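Local coordinates for Slr1438 protein (Synechocystis sp., PDB 3K25) that is of unknown function but probably binds carbohydrate and may act as an isomerase of the aldose 1-epimerase type, at residues T36-Q41 and Y136-H141; F126-E131 and G153-P158; E230-E235 and W281-V286. One frame throughout, in Å; residues are numbered along the deposited sequence.

Contact 1: residues T36-Q41 and Y136-H141; sequences TEWTVQ and YQLQGH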
loop_
_atom_site.group_PDB
_atom_site.type_symbol
_atom_site.label_atom_id
_atom_site.label_comp_id
_atom_site.label_asym_id
_atom_site.label_seq_id
_atom_site.Cartn_x
_atom_site.Cartn_y
_atom_site.Cartn_z
ATOM N N THR A 36 -9.612 -2.493 -3.363
ATOM C CA THR A 36 -9.493 -2.249 -4.790
ATOM C C THR A 36 -10.061 -0.907 -5.203
ATOM O O THR A 36 -9.398 -0.138 -5.891
ATOM C CB THR A 36 -10.208 -3.328 -5.580
ATOM O OG1 THR A 36 -11.580 -3.368 -5.172
ATOM C CG2 THR A 36 -9.582 -4.678 -5.315
ATOM N N GLU A 37 -11.292 -0.628 -4.782
ATOM C CA GLU A 37 -11.942 0.631 -5.142
ATOM C C GLU A 37 -12.554 1.319 -3.937
ATOM O O GLU A 37 -12.955 0.667 -2.977
ATOM C CB GLU A 37 -13.032 0.383 -6.191
ATOM C CG GLU A 37 -12.585 -0.481 -7.356
ATOM C CD GLU A 37 -13.556 -0.456 -8.525
ATOM O OE1 GLU A 37 -14.787 -0.404 -8.299
ATOM O OE2 GLU A 37 -13.087 -0.503 -9.679
ATOM N N TRP A 38 -12.627 2.644 -3.999
ATOM C CA TRP A 38 -13.192 3.446 -2.915
ATOM C C TRP A 38 -13.871 4.683 -3.494
ATOM O O TRP A 38 -13.268 5.400 -4.288
ATOM C CB TRP A 38 -12.071 3.849 -1.950
ATOM C CG TRP A 38 -12.448 4.829 -0.869
ATOM C CD1 TRP A 38 -13.696 5.076 -0.371
ATOM C CD2 TRP A 38 -11.544 5.650 -0.109
ATOM N NE1 TRP A 38 -13.626 5.994 0.655
ATOM C CE2 TRP A 38 -12.319 6.363 0.837
ATOM C CE3 TRP A 38 -10.154 5.847 -0.134
ATOM C CZ2 TRP A 38 -11.754 7.260 1.751
ATOM C CZ3 TRP A 38 -9.587 6.740 0.780
ATOM C CH2 TRP A 38 -10.392 7.437 1.711
ATOM N N THR A 39 -15.133 4.911 -3.126
ATOM C CA THR A 39 -15.876 6.087 -3.610
ATOM C C THR A 39 -16.568 6.883 -2.512
ATOM O O THR A 39 -17.147 6.330 -1.577
ATOM C CB THR A 39 -16.965 5.741 -4.654
ATOM O OG1 THR A 39 -17.957 4.887 -4.065
ATOM C CG2 THR A 39 -16.349 5.084 -5.859
ATOM N N VAL A 40 -16.487 8.198 -2.658
ATOM C CA VAL A 40 -17.091 9.146 -1.736
ATOM C C VAL A 40 -18.040 10.005 -2.553
ATOM O O VAL A 40 -17.617 10.762 -3.421
ATOM C CB VAL A 40 -16.023 10.029 -1.092
ATOM C CG1 VAL A 40 -15.436 9.323 0.110
ATOM C CG2 VAL A 40 -14.912 10.303 -2.099
ATOM N N GLN A 41 -19.331 9.877 -2.276
ATOM C CA GLN A 41 -20.340 10.631 -3.004
ATOM C C GLN A 41 -20.334 10.194 -4.459
ATOM O O GLN A 41 -20.679 10.966 -5.351
ATOM C CB GLN A 41 -20.070 12.134 -2.918
ATOM C CG GLN A 41 -20.094 12.671 -1.504
ATOM C CD GLN A 41 -19.895 14.170 -1.452
ATOM O OE1 GLN A 41 -18.890 14.693 -1.935
ATOM N NE2 GLN A 41 -20.855 14.872 -0.862
ATOM N N TYR A 136 -9.386 -2.662 8.601
ATOM C CA TYR A 136 -9.752 -1.613 7.667
ATOM C C TYR A 136 -11.038 -1.000 8.199
ATOM O O TYR A 136 -12.046 -1.683 8.347
ATOM C CB TYR A 136 -9.974 -2.184 6.273
ATOM C CG TYR A 136 -8.833 -3.027 5.750
ATOM C CD1 TYR A 136 -8.547 -4.264 6.316
ATOM C CD2 TYR A 136 -8.076 -2.614 4.653
ATOM C CE1 TYR A 136 -7.553 -5.073 5.806
ATOM C CE2 TYR A 136 -7.072 -3.422 4.131
ATOM C CZ TYR A 136 -6.823 -4.655 4.712
ATOM O OH TYR A 136 -5.885 -5.507 4.169
ATOM N N GLN A 137 -10.979 0.291 8.500
ATOM C CA GLN A 137 -12.114 1.027 9.047
ATOM C C GLN A 137 -12.491 2.158 8.114
ATOM O O GLN A 137 -11.660 2.989 7.767
ATOM C CB GLN A 137 -11.745 1.564 10.425
ATOM C CG GLN A 137 -11.154 0.470 11.282
ATOM C CD GLN A 137 -10.500 0.978 12.535
ATOM O OE1 GLN A 137 -10.288 2.176 12.701
ATOM N NE2 GLN A 137 -10.159 0.061 13.426
ATOM N N LEU A 138 -13.757 2.160 7.703
ATOM C CA LEU A 138 -14.286 3.168 6.796
ATOM C C LEU A 138 -15.335 4.037 7.476
ATOM O O LEU A 138 -16.334 3.523 7.966
ATOM C CB LEU A 138 -14.929 2.499 5.588
ATOM C CG LEU A 138 -15.466 3.508 4.572
ATOM C CD1 LEU A 138 -14.316 3.896 3.647
ATOM C CD2 LEU A 138 -16.624 2.913 3.758
ATOM N N GLN A 139 -15.090 5.344 7.519
ATOM C CA GLN A 139 -16.037 6.292 8.094
ATOM C C GLN A 139 -15.946 7.623 7.374
ATOM O O GLN A 139 -14.878 8.022 6.907
ATOM C CB GLN A 139 -15.787 6.569 9.577
ATOM C CG GLN A 139 -16.351 7.957 9.958
ATOM C CD GLN A 139 -16.024 8.417 11.365
ATOM O OE1 GLN A 139 -14.887 8.285 11.835
ATOM N NE2 GLN A 139 -17.020 8.991 12.043
ATOM N N GLY A 140 -17.082 8.311 7.313
ATOM C CA GLY A 140 -17.140 9.609 6.681
ATOM C C GLY A 140 -16.361 9.683 5.390
ATOM O O GLY A 140 -16.698 9.008 4.426
ATOM N N HIS A 141 -15.313 10.497 5.369
ATOM C CA HIS A 141 -14.524 10.650 4.158
ATOM C C HIS A 141 -13.108 10.119 4.293
ATOM O O HIS A 141 -12.184 10.617 3.646
ATOM C CB HIS A 141 -14.495 12.123 3.749
ATOM C CG HIS A 141 -15.809 12.636 3.246
ATOM N ND1 HIS A 141 -16.339 12.264 2.029
ATOM C CD2 HIS A 141 -16.709 13.481 3.804
ATOM C CE1 HIS A 141 -17.506 12.857 1.858
ATOM N NE2 HIS A 141 -17.755 13.601 2.920
HETATM O O HOH W 1 -14.605 7.270 3.333
#
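The indole of Trp38 and the side chain of Leu138 meet at an oblique angle, with the methyl CD1 of Leu138 lying 3.7 Å from Trp38 NE1. Trp38 reaches across because its CG stands anti to the backbone N (chi1 172°), which sends the ring off strand 34-40 toward strand 130-139 and the turn that follows it. At the far end of the same ring the benzo edge points at the backbone of His141: Trp38 CZ2 is 3.9 Å from His141 O, which lies near the indole plane. The imidazole of His141 in turn presents its own edge to strand 34-40, where Val40 CG1 sits 3.6 Å from ND1 of His141. Further along that edge, Gln41 CG comes within 4.2 Å of His141 CE1, although both of these residues are poorly ordered.

A water joins the two sides in the plane of the indole. It accepts a weak bond from Trp38 NE1 and donates to Gly140 O at 2.9 Å; Ser21 OG also bonds that carbonyl. Leu25 also packs on Leu138, and Phe284 on Trp38.

No direct hydrogen bond runs between the two segments. They belong to separate sheets of a beta-sandwich fold consistent with the galactose mutarotase family, packed through apolar side chains, and the water supplies a partner for the indole N-H inside a largely buried interface.

Contact 2: residues F126-E131 and G153-P158; sequences FPFAFE and GDQRMP
Phe128 takes two CH-pi contacts on its ring: Pro158 CD lies over one face, 3.7 Å from the centroid and displaced toward the rim, and the CA of Met157, a selenomethionine, makes a second, off-centre contact at 4.2 Å from the centroid.

Apolar packing centres on the Met157 side chain. With CG anti to the backbone N (chi1 179°) it runs out extended as far as SE, so that CG comes to 3.5 Å from Phe128 CB and SE packs against CB of Phe130. The selenium also forms an oblique Met-aromatic contact with Phe126, 5.4 Å from the ring centroid. Within segment 126-131, CD2 of Phe128 stands over the centre of the Phe126 ring. Ala129 CB meets the backbone of Gly153, 3.6 Å from its N.

The polar atoms that come near the rings are mostly backbone carbonyls. Pro158 O lies at the edge of Phe126, in its plane, while Arg156 O approaches Phe128 obliquely, as does the poorly ordered side-chain amide nitrogen NE2 of Gln155. Inverse gamma turns centred on Pro127 and Ala129 bend the chain between the three phenylalanines.

The contact joins the loop leading into strand 130-139 to the start of strand 157-168. Strand 78-81 borders it through Phe79 and His81, strand 270-272 through Val272 and Trp271, and strand 142-151 supplies Ile149 beside Met157.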
loop_
_atom_site.group_PDB
_atom_site.type_symbol
_atom_site.label_atom_id
_atom_site.label_comp_id
_atom_site.label_asym_id
_atom_site.label_seq_id
_atom_site.Cartn_x
_atom_site.Cartn_y
_atom_site.Cartn_z
ATOM N N PHE A 126 11.287 -16.365 3.667
ATOM C CA PHE A 126 11.372 -15.455 4.799
ATOM C C PHE A 126 11.168 -16.320 6.047
ATOM O O PHE A 126 10.037 -16.515 6.497
ATOM C CB PHE A 126 10.252 -14.420 4.663
ATOM C CG PHE A 126 10.317 -13.305 5.662
ATOM C CD1 PHE A 126 11.409 -12.432 5.682
ATOM C CD2 PHE A 126 9.278 -13.120 6.583
ATOM C CE1 PHE A 126 11.465 -11.379 6.617
ATOM C CE2 PHE A 126 9.324 -12.076 7.518
ATOM C CZ PHE A 126 10.419 -11.204 7.537
ATOM N N PRO A 127 12.271 -16.838 6.626
ATOM C CA PRO A 127 12.290 -17.702 7.813
ATOM C C PRO A 127 11.814 -17.108 9.135
ATOM O O PRO A 127 12.522 -17.193 10.137
ATOM C CB PRO A 127 13.750 -18.136 7.883
ATOM C CG PRO A 127 14.456 -16.889 7.472
ATOM C CD PRO A 127 13.652 -16.441 6.267
ATOM N N PHE A 128 10.626 -16.512 9.151
ATOM C CA PHE A 128 10.098 -15.944 10.390
ATOM C C PHE A 128 8.611 -16.239 10.522
ATOM O O PHE A 128 7.844 -16.046 9.579
ATOM C CB PHE A 128 10.351 -14.439 10.434
ATOM C CG PHE A 128 11.799 -14.073 10.322
ATOM C CD1 PHE A 128 12.623 -14.090 11.442
ATOM C CD2 PHE A 128 12.344 -13.727 9.090
ATOM C CE1 PHE A 128 13.973 -13.768 11.346
ATOM C CE2 PHE A 128 13.693 -13.401 8.977
ATOM C CZ PHE A 128 14.514 -13.421 10.114
ATOM N N ALA A 129 8.216 -16.712 11.698
ATOM C CA ALA A 129 6.825 -17.062 11.971
ATOM C C ALA A 129 5.953 -15.828 12.183
ATOM O O ALA A 129 5.442 -15.593 13.290
ATOM C CB ALA A 129 6.762 -17.962 13.205
ATOM N N PHE A 130 5.756 -15.061 11.117
ATOM C CA PHE A 130 4.965 -13.838 11.199
ATOM C C PHE A 130 3.456 -14.049 11.183
ATOM O O PHE A 130 2.946 -15.053 10.683
ATOM C CB PHE A 130 5.338 -12.895 10.040
ATOM C CG PHE A 130 4.668 -13.239 8.736
ATOM C CD1 PHE A 130 3.370 -12.796 8.470
ATOM C CD2 PHE A 130 5.306 -14.054 7.808
ATOM C CE1 PHE A 130 2.710 -13.168 7.298
ATOM C CE2 PHE A 130 4.669 -14.437 6.630
ATOM C CZ PHE A 130 3.361 -13.996 6.369
ATOM N N GLU A 131 2.747 -13.075 11.733
ATOM C CA GLU A 131 1.292 -13.081 11.726
ATOM C C GLU A 131 0.826 -11.629 11.667
ATOM O O GLU A 131 1.156 -10.820 12.533
ATOM C CB GLU A 131 0.692 -13.776 12.955
ATOM C CG GLU A 131 -0.812 -14.010 12.766
ATOM C CD GLU A 131 -1.419 -14.997 13.749
ATOM O OE1 GLU A 131 -1.542 -14.638 14.933
ATOM O OE2 GLU A 131 -1.773 -16.130 13.335
ATOM N N GLY A 153 7.511 -16.549 16.397
ATOM C CA GLY A 153 8.665 -17.431 16.367
ATOM C C GLY A 153 9.630 -17.166 17.513
ATOM O O GLY A 153 9.370 -16.314 18.364
ATOM N N ASP A 154 10.760 -17.868 17.517
ATOM C CA ASP A 154 11.744 -17.735 18.590
ATOM C C ASP A 154 12.909 -16.756 18.389
ATOM O O ASP A 154 13.785 -16.662 19.239
ATOM C CB ASP A 154 12.292 -19.123 18.945
ATOM C CG ASP A 154 13.074 -19.753 17.808
ATOM O OD1 ASP A 154 12.646 -19.627 16.639
ATOM O OD2 ASP A 154 14.115 -20.385 18.085
ATOM N N GLN A 155 12.946 -16.025 17.286
ATOM C CA GLN A 155 14.034 -15.075 17.119
ATOM C C GLN A 155 13.575 -13.794 16.450
ATOM O O GLN A 155 12.576 -13.787 15.734
ATOM C CB GLN A 155 15.188 -15.703 16.338
ATOM C CG GLN A 155 14.799 -16.344 15.030
ATOM C CD GLN A 155 16.017 -16.778 14.237
ATOM O OE1 GLN A 155 16.913 -17.436 14.770
ATOM N NE2 GLN A 155 16.058 -16.415 12.956
ATOM N N ARG A 156 14.299 -12.706 16.708
ATOM C CA ARG A 156 13.980 -11.397 16.140
ATOM C C ARG A 156 13.600 -11.490 14.668
ATOM O O ARG A 156 14.170 -12.281 13.908
ATOM C CB ARG A 156 15.168 -10.453 16.268
ATOM C CG ARG A 156 15.789 -10.419 17.629
ATOM C CD ARG A 156 16.837 -9.346 17.672
ATOM N NE ARG A 156 16.240 -8.014 17.630
ATOM C CZ ARG A 156 16.602 -7.059 16.780
ATOM N NH1 ARG A 156 17.555 -7.286 15.887
ATOM N NH2 ARG A 156 16.031 -5.863 16.842
HETATM N N MSE A 157 12.644 -10.663 14.264
HETATM C CA MSE A 157 12.178 -10.668 12.890
HETATM C C MSE A 157 12.363 -9.307 12.243
HETATM O O MSE A 157 11.758 -8.319 12.656
HETATM C CB MSE A 157 10.704 -11.067 12.849
HETATM C CG MSE A 157 10.098 -11.088 11.463
HETATM SE SE MSE A 157 8.198 -11.482 11.522
HETATM C CE MSE A 157 7.577 -9.744 12.135
ATOM N N PRO A 158 13.233 -9.230 11.232
ATOM C CA PRO A 158 13.423 -7.936 10.588
ATOM C C PRO A 158 12.337 -7.851 9.531
ATOM O O PRO A 158 11.880 -8.880 9.040
ATOM C CB PRO A 158 14.818 -8.066 9.993
ATOM C CG PRO A 158 14.848 -9.486 9.559
ATOM C CD PRO A 158 14.190 -10.225 10.714
#

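Contact 3: residues E230-E235 and W281-V286; sequences EVSFSE and WVNFQV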
loop_
_atom_site.group_PDB
_atom_site.type_symbol
_atom_site.label_atom_id
_atom_site.label_comp_id
_atom_site.label_asym_id
_atom_site.label_seq_id
_atom_site.Cartn_x
_atom_site.Cartn_y
_atom_site.Cartn_z
ATOM N N GLU A 230 -5.059 13.448 1.632
ATOM C CA GLU A 230 -3.969 13.462 2.607
ATOM C C GLU A 230 -3.622 12.100 3.209
ATOM O O GLU A 230 -4.502 11.344 3.627
ATOM C CB GLU A 230 -4.295 14.422 3.751
ATOM C CG GLU A 230 -3.302 14.345 4.903
ATOM C CD GLU A 230 -3.874 14.885 6.198
ATOM O OE1 GLU A 230 -4.969 14.421 6.603
ATOM O OE2 GLU A 230 -3.227 15.765 6.812
ATOM N N VAL A 231 -2.323 11.824 3.279
ATOM C CA VAL A 231 -1.814 10.576 3.831
ATOM C C VAL A 231 -1.108 10.811 5.167
ATOM O O VAL A 231 -0.115 11.540 5.229
ATOM C CB VAL A 231 -0.804 9.922 2.869
ATOM C CG1 VAL A 231 -0.402 8.567 3.394
ATOM C CG2 VAL A 231 -1.404 9.803 1.479
ATOM N N SER A 232 -1.616 10.206 6.233
ATOM C CA SER A 232 -0.990 10.354 7.540
ATOM C C SER A 232 -0.563 8.960 7.994
ATOM O O SER A 232 -1.062 7.965 7.469
ATOM C CB SER A 232 -1.962 10.993 8.532
ATOM O OG SER A 232 -3.134 10.218 8.682
ATOM N N PHE A 233 0.351 8.877 8.960
ATOM C CA PHE A 233 0.852 7.571 9.396
ATOM C C PHE A 233 1.570 7.520 10.741
ATOM O O PHE A 233 2.181 8.497 11.177
ATOM C CB PHE A 233 1.806 7.027 8.327
ATOM C CG PHE A 233 2.631 8.098 7.652
ATOM C CD1 PHE A 233 2.074 8.900 6.646
ATOM C CD2 PHE A 233 3.956 8.318 8.027
ATOM C CE1 PHE A 233 2.818 9.898 6.025
ATOM C CE2 PHE A 233 4.715 9.327 7.406
ATOM C CZ PHE A 233 4.144 10.114 6.404
ATOM N N SER A 234 1.507 6.358 11.386
ATOM C CA SER A 234 2.178 6.162 12.665
ATOM C C SER A 234 3.709 6.162 12.437
ATOM O O SER A 234 4.178 6.058 11.295
ATOM C CB SER A 234 1.710 4.851 13.310
ATOM O OG SER A 234 2.183 3.710 12.610
ATOM N N GLU A 235 4.487 6.267 13.513
ATOM C CA GLU A 235 5.940 6.339 13.385
ATOM C C GLU A 235 6.706 5.181 12.750
ATOM O O GLU A 235 7.915 5.285 12.552
ATOM C CB GLU A 235 6.569 6.684 14.734
ATOM C CG GLU A 235 6.338 5.685 15.837
ATOM C CD GLU A 235 6.787 6.229 17.188
ATOM O OE1 GLU A 235 6.619 5.520 18.207
ATOM O OE2 GLU A 235 7.309 7.369 17.230
ATOM N N TRP A 281 -0.379 2.233 12.002
ATOM C CA TRP A 281 -1.552 2.615 11.253
ATOM C C TRP A 281 -1.231 3.651 10.179
ATOM O O TRP A 281 -0.273 4.423 10.284
ATOM C CB TRP A 281 -2.620 3.177 12.194
ATOM C CG TRP A 281 -2.155 4.382 12.943
ATOM C CD1 TRP A 281 -1.584 4.407 14.187
ATOM C CD2 TRP A 281 -2.128 5.733 12.460
ATOM N NE1 TRP A 281 -1.201 5.686 14.503
ATOM C CE2 TRP A 281 -1.521 6.522 13.462
ATOM C CE3 TRP A 281 -2.552 6.352 11.276
ATOM C CZ2 TRP A 281 -1.324 7.907 13.315
ATOM C CZ3 TRP A 281 -2.354 7.724 11.130
ATOM C CH2 TRP A 281 -1.744 8.484 12.146
ATOM N N VAL A 282 -2.054 3.646 9.139
ATOM C CA VAL A 282 -1.932 4.598 8.050
ATOM C C VAL A 282 -3.337 5.162 7.866
ATOM O O VAL A 282 -4.321 4.459 8.064
ATOM C CB VAL A 282 -1.458 3.919 6.764
ATOM C CG1 VAL A 282 -1.374 4.940 5.662
ATOM C CG2 VAL A 282 -0.091 3.288 6.989
ATOM N N ASN A 283 -3.436 6.436 7.515
ATOM C CA ASN A 283 -4.746 7.052 7.356
ATOM C C ASN A 283 -4.877 7.781 6.032
ATOM O O ASN A 283 -3.912 8.326 5.501
ATOM C CB ASN A 283 -5.006 8.027 8.504
ATOM C CG ASN A 283 -6.482 8.323 8.695
ATOM O OD1 ASN A 283 -7.202 7.575 9.368
ATOM N ND2 ASN A 283 -6.944 9.419 8.097
ATOM N N PHE A 284 -6.088 7.771 5.495
ATOM C CA PHE A 284 -6.357 8.432 4.233
ATOM C C PHE A 284 -7.571 9.329 4.406
ATOM O O PHE A 284 -8.665 8.857 4.703
ATOM C CB PHE A 284 -6.587 7.385 3.154
ATOM C CG PHE A 284 -5.428 6.449 2.985
ATOM C CD1 PHE A 284 -4.223 6.904 2.450
ATOM C CD2 PHE A 284 -5.521 5.118 3.408
ATOM C CE1 PHE A 284 -3.125 6.051 2.341
ATOM C CE2 PHE A 284 -4.427 4.258 3.301
ATOM C CZ PHE A 284 -3.222 4.730 2.766
ATOM N N GLN A 285 -7.358 10.628 4.237
ATOM C CA GLN A 285 -8.424 11.601 4.400
ATOM C C GLN A 285 -8.683 12.360 3.108
ATOM O O GLN A 285 -7.755 12.864 2.479
ATOM C CB GLN A 285 -8.041 12.595 5.498
ATOM C CG GLN A 285 -9.155 13.512 5.924
ATOM C CD GLN A 285 -10.197 12.789 6.742
ATOM O OE1 GLN A 285 -9.945 12.388 7.884
ATOM N NE2 GLN A 285 -11.376 12.603 6.160
ATOM N N VAL A 286 -9.942 12.426 2.698
ATOM C CA VAL A 286 -10.280 13.179 1.499
ATOM C C VAL A 286 -11.038 14.441 1.931
ATOM O O VAL A 286 -11.857 14.411 2.857
ATOM C CB VAL A 286 -11.131 12.341 0.494
ATOM C CG1 VAL A 286 -12.496 12.030 1.063
ATOM C CG2 VAL A 286 -11.270 13.096 -0.804
#
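The indole of Trp281 lies across the end of strand 230-233, with Ser234 and Phe233 on one face and Ser232 OG at its edge, in plane. Ser234 CB sits over the five-membered ring, 3.5 Å from its centroid in a CH-pi contact, and Ser234 N is also over this face, above the centre of the ring system. The ring folds back in this way because its CG lies between the backbone N and the carbonyl carbon (chi1 60°). Arg144 makes a cation-pi contact with the same indole. With alanine in place of Trp281, Ser234 CB would probably lose its aromatic cover and Arg144 its cation-pi partner.

The Phe284 ring, on the face of the sheet shared by Val231, Phe233 and Val282, receives Val231 CG1 obliquely, 3.9 Å from Phe284 CE1. These two side chains run alongside each other and point the same way.

The backbones pair antiparallel. Glu230 and Gln285 bond each other in both directions, with Glu230 N donating to Gln285 O at 2.9 Å. Ser232 and Asn283 form the next hydrogen-bonded pair; there Asn283 N reaches Ser232 O at 2.8 Å. At the end Ser234 N donates to Trp281 O, and Ser234 OG accepts from Trp281 N at 3.0 Å, so the serine grips the tryptophan backbone twice. Asn283 OD1 looks instead to Arg144 for its hydrogen bond.

Strands 227-233 and 276-287 sit side by side inside the large antiparallel sheet, flanked by strand 217-222 beyond the first and 142-151 beyond the second. Phe163, Pro165 and Phe167 of strand 157-168, with Leu253 and Pro255 of strand 250-256, pack on the apolar face.

Overall arrangement
Contacts 1 and 3 are neighbours, with centres 13 Å apart, and they touch directly: His141 O lies 3.0 Å from Val286 N, a probable hydrogen bond, and Val40 CG1 packs 4.1 Å from Val286 CG1. Contact 3 is the pairing of two strands within the large antiparallel sheet of the beta-sandwich, whereas contact 1 lays the small sheet of strand 34-40 against that same sheet. Contact 2 also reaches the large sheet but lies apart, its centre 33 Å from that of contact 1, across the chain's centre, and 27 Å from that of contact 3. Strand 130-139 nevertheless links contacts 1 and 2, taking part near its start in contact 2 and near its end in contact 1.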